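Long-range contact in homocysteine S-methyltransferase (Escherichia coli, PDB 5DMM), which transfers a methyl group from S-methylmethionine, or less efficiently S-adenosylmethionine, to homocysteine, yielding methionine with the help of zinc: residues 66-75 with 88-99. Sequence-based numbering, arbitrary orientation.
Sequences AITASYQATP and SKALIGKSVELA. With HCS (2-amino-4-mercapto-butyric acid), chain F.
The second strand of a TIM barrel and the loop leaving its C-terminal end, residues 66-75, lie against the outer helix 85-109 through Thr68, Ala73, Ser95 and Ile92. Thr68 lays its methyl on the helix backbone, CG2 3.5 Å from Ser95 O and 3.7 Å from Val96 CA, while its CB meets Ser95 OG at 3.5 Å. Ser95 OG does not bond across; set between its backbone N and carbonyl carbon (chi1 78°), it turns back to Ile92 O (2.6 Å), reaching a lone pair in the carbonyl plane at a C=O...O angle of 144°. A water joins the two backbones instead, accepting from Ala69 N and donating to Ser95 O. Thr68 OG1 donates to Ser70 OG; these hydroxyls also bond Ser121 N and Ser121 O respectively, tying the loop to barrel strand 117-122 beside the homocysteine pocket. Toward the helix segment's N-terminal end, Ile92 CG1 packs on Ala73 CB at 3.8 Å, and Ile92 CD1 covers Ala73 O at 3.2 Å, a buried carbonyl without a polar partner. With chi1 at 179° swinging the Tyr71 ring away from the backbone N, one face meets homocysteine, whose CG stands 3.8 Å above the ring centre; replacing Tyr71 by alanine is likely to strip the ligand chain of this face and leave Glu134 without its hydroxyl partner.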
loop_
_atom_site.group_PDB
_atom_site.type_symbol
_atom_site.label_atom_id
_atom_site.label_comp_id
_atom_site.label_asym_id
_atom_site.label_seq_id
_atom_site.Cartn_x
_atom_site.Cartn_y
_atom_site.Cartn_z
ATOM N N ALA A 66 -5.344 -3.743 -6.632
ATOM C CA ALA A 66 -3.983 -3.478 -7.065
ATOM C C ALA A 66 -3.397 -2.289 -6.318
ATOM O O ALA A 66 -4.088 -1.297 -6.083
ATOM C CB ALA A 66 -3.936 -3.215 -8.582
ATOM N N ILE A 67 -2.124 -2.373 -5.950
ATOM C CA ILE A 67 -1.453 -1.225 -5.337
ATOM C C ILE A 67 -0.501 -0.622 -6.364
ATOM O O ILE A 67 0.351 -1.320 -6.887
ATOM C CB ILE A 67 -0.691 -1.613 -4.061
ATOM C CG1 ILE A 67 -1.672 -2.216 -3.050
ATOM C CG2 ILE A 67 0.025 -0.392 -3.470
ATOM C CD1 ILE A 67 -1.034 -2.765 -1.769
ATOM N N THR A 68 -0.653 0.671 -6.645
ATOM C CA THR A 68 0.093 1.305 -7.746
ATOM C C THR A 68 1.589 1.393 -7.459
ATOM O O THR A 68 2.028 1.304 -6.307
ATOM C CB THR A 68 -0.441 2.716 -8.047
ATOM O OG1 THR A 68 -0.320 3.543 -6.878
ATOM C CG2 THR A 68 -1.905 2.645 -8.464
ATOM N N ALA A 69 2.374 1.570 -8.524
ATOM C CA ALA A 69 3.828 1.641 -8.395
ATOM C C ALA A 69 4.312 3.038 -8.012
ATOM O O ALA A 69 5.218 3.576 -8.653
ATOM C CB ALA A 69 4.483 1.202 -9.706
ATOM N N SER A 70 3.701 3.640 -6.989
ATOM C CA SER A 70 4.006 5.029 -6.639
ATOM C C SER A 70 4.665 5.170 -5.267
ATOM O O SER A 70 4.761 6.272 -4.741
ATOM C CB SER A 70 2.730 5.876 -6.675
ATOM O OG SER A 70 1.685 5.242 -5.948
ATOM N N TYR A 71 5.091 4.054 -4.687
ATOM C CA TYR A 71 5.663 4.040 -3.334
ATOM C C TYR A 71 6.795 5.053 -3.132
ATOM O O TYR A 71 6.920 5.670 -2.055
ATOM C CB TYR A 71 6.175 2.636 -3.027
ATOM C CG TYR A 71 6.823 2.479 -1.669
ATOM C CD1 TYR A 71 6.057 2.478 -0.512
ATOM C CD2 TYR A 71 8.202 2.315 -1.552
ATOM C CE1 TYR A 71 6.641 2.325 0.728
ATOM C CE2 TYR A 71 8.796 2.159 -0.316
ATOM C CZ TYR A 71 8.010 2.156 0.820
ATOM O OH TYR A 71 8.595 2.004 2.055
ATOM N N GLN A 72 7.628 5.200 -4.159
ATOM C CA GLN A 72 8.743 6.144 -4.118
ATOM C C GLN A 72 8.619 7.205 -5.213
ATOM O O GLN A 72 9.597 7.851 -5.588
ATOM C CB GLN A 72 10.078 5.391 -4.206
ATOM C CG GLN A 72 10.557 4.969 -2.804
ATOM C CD GLN A 72 11.457 3.749 -2.785
ATOM O OE1 GLN A 72 11.265 2.801 -3.549
ATOM N NE2 GLN A 72 12.436 3.760 -1.889
ATOM N N ALA A 73 7.396 7.395 -5.702
ATOM C CA ALA A 73 7.122 8.428 -6.697
ATOM C C ALA A 73 6.577 9.713 -6.052
ATOM O O ALA A 73 5.373 9.870 -5.851
ATOM C CB ALA A 73 6.151 7.905 -7.744
ATOM N N THR A 74 7.483 10.628 -5.728
ATOM C CA THR A 74 7.117 11.967 -5.268
ATOM C C THR A 74 7.937 12.980 -6.045
ATOM O O THR A 74 8.988 12.640 -6.563
ATOM C CB THR A 74 7.393 12.181 -3.768
ATOM O OG1 THR A 74 8.777 11.898 -3.503
ATOM C CG2 THR A 74 6.491 11.285 -2.897
ATOM N N PRO A 75 7.457 14.229 -6.120
ATOM C CA PRO A 75 8.300 15.281 -6.697
ATOM C C PRO A 75 9.657 15.393 -5.999
ATOM O O PRO A 75 10.658 15.580 -6.681
ATOM C CB PRO A 75 7.466 16.543 -6.488
ATOM C CG PRO A 75 6.046 16.050 -6.531
ATOM C CD PRO A 75 6.089 14.702 -5.841
ATOM N N SER A 88 6.441 14.930 -12.374
ATOM C CA SER A 88 6.342 13.887 -11.349
ATOM C C SER A 88 4.892 13.460 -11.133
ATOM O O SER A 88 4.596 12.252 -11.042
ATOM C CB SER A 88 6.974 14.372 -10.038
ATOM O OG SER A 88 8.381 14.520 -10.183
ATOM N N LYS A 89 3.982 14.432 -11.064
ATOM C CA LYS A 89 2.561 14.123 -10.908
ATOM C C LYS A 89 2.021 13.365 -12.123
ATOM O O LYS A 89 1.148 12.515 -11.995
ATOM C CB LYS A 89 1.739 15.401 -10.653
ATOM C CG LYS A 89 2.199 16.158 -9.414
ATOM C CD LYS A 89 1.108 16.862 -8.636
ATOM C CE LYS A 89 0.200 17.695 -9.484
ATOM N NZ LYS A 89 -0.841 18.330 -8.607
ATOM N N ALA A 90 2.550 13.659 -13.307
ATOM C CA ALA A 90 2.195 12.884 -14.493
ATOM C C ALA A 90 2.537 11.404 -14.324
ATOM O O ALA A 90 1.748 10.523 -14.686
ATOM C CB ALA A 90 2.914 13.461 -15.748
ATOM N N LEU A 91 3.710 11.122 -13.766
ATOM C CA LEU A 91 4.138 9.738 -13.622
ATOM C C LEU A 91 3.343 9.060 -12.512
ATOM O O LEU A 91 3.004 7.879 -12.611
ATOM C CB LEU A 91 5.631 9.653 -13.327
ATOM C CG LEU A 91 6.513 10.095 -14.494
ATOM C CD1 LEU A 91 7.972 9.893 -14.156
ATOM C CD2 LEU A 91 6.150 9.294 -15.722
ATOM N N ILE A 92 3.046 9.814 -11.461
ATOM C CA ILE A 92 2.239 9.273 -10.370
ATOM C C ILE A 92 0.867 8.895 -10.909
ATOM O O ILE A 92 0.359 7.789 -10.645
ATOM C CB ILE A 92 2.123 10.277 -9.214
ATOM C CG1 ILE A 92 3.490 10.453 -8.540
ATOM C CG2 ILE A 92 1.074 9.816 -8.201
ATOM C CD1 ILE A 92 3.621 11.749 -7.779
ATOM N N GLY A 93 0.277 9.801 -11.685
ATOM C CA GLY A 93 -1.020 9.552 -12.286
ATOM C C GLY A 93 -0.991 8.356 -13.227
ATOM O O GLY A 93 -1.933 7.548 -13.262
ATOM N N LYS A 94 0.095 8.239 -13.981
ATOM C CA LYS A 94 0.295 7.112 -14.886
ATOM C C LYS A 94 0.268 5.766 -14.152
ATOM O O LYS A 94 -0.246 4.784 -14.683
ATOM C CB LYS A 94 1.619 7.256 -15.624
ATOM C CG LYS A 94 1.897 6.139 -16.615
ATOM C CD LYS A 94 0.958 6.210 -17.807
ATOM C CE LYS A 94 1.515 5.440 -18.999
ATOM N NZ LYS A 94 2.753 6.068 -19.539
ATOM N N SER A 95 0.806 5.736 -12.934
ATOM C CA SER A 95 0.847 4.496 -12.158
ATOM C C SER A 95 -0.572 4.009 -11.864
ATOM O O SER A 95 -0.817 2.799 -11.817
ATOM C CB SER A 95 1.650 4.673 -10.855
ATOM O OG SER A 95 0.911 5.342 -9.840
ATOM N N VAL A 96 -1.494 4.955 -11.684
ATOM C CA VAL A 96 -2.909 4.659 -11.460
ATOM C C VAL A 96 -3.567 4.234 -12.759
ATOM O O VAL A 96 -4.333 3.282 -12.793
ATOM C CB VAL A 96 -3.677 5.870 -10.900
ATOM C CG1 VAL A 96 -5.147 5.484 -10.589
ATOM C CG2 VAL A 96 -2.999 6.389 -9.643
ATOM N N GLU A 97 -3.257 4.951 -13.830
ATOM C CA GLU A 97 -3.819 4.651 -15.135
ATOM C C GLU A 97 -3.506 3.211 -15.559
ATOM O O GLU A 97 -4.373 2.514 -16.076
ATOM C CB GLU A 97 -3.283 5.648 -16.171
ATOM C CG GLU A 97 -3.832 5.485 -17.569
ATOM C CD GLU A 97 -3.108 6.388 -18.568
ATOM O OE1 GLU A 97 -2.780 7.544 -18.209
ATOM O OE2 GLU A 97 -2.840 5.934 -19.705
ATOM N N LEU A 98 -2.273 2.768 -15.324
ATOM C CA LEU A 98 -1.865 1.426 -15.751
ATOM C C LEU A 98 -2.591 0.358 -14.949
ATOM O O LEU A 98 -2.938 -0.692 -15.489
ATOM C CB LEU A 98 -0.355 1.240 -15.615
ATOM C CG LEU A 98 0.496 2.083 -16.565
ATOM C CD1 LEU A 98 1.953 2.045 -16.131
ATOM C CD2 LEU A 98 0.348 1.541 -17.996
ATOM N N ALA A 99 -2.838 0.619 -13.670
ATOM C CA ALA A 99 -3.592 -0.345 -12.873
ATOM C C ALA A 99 -5.056 -0.361 -13.315
ATOM O O ALA A 99 -5.697 -1.419 -13.349
ATOM C CB ALA A 99 -3.482 -0.024 -11.362
HETATM N N HCS F . 6.094 -0.503 -2.847
HETATM C CA HCS F . 5.411 -1.501 -2.048
HETATM C CB HCS F . 5.757 -1.301 -0.578
HETATM C CG HCS F . 7.254 -1.467 -0.342
HETATM S SD HCS F . 7.578 -1.560 1.437
HETATM C C HCS F . 3.929 -1.364 -2.236
HETATM O OXT HCS F . 3.505 -0.452 -2.977
HETATM O O HCS F . 3.176 -2.166 -1.644
HETATM O O HOH W 1 1.147 1.198 -11.010
#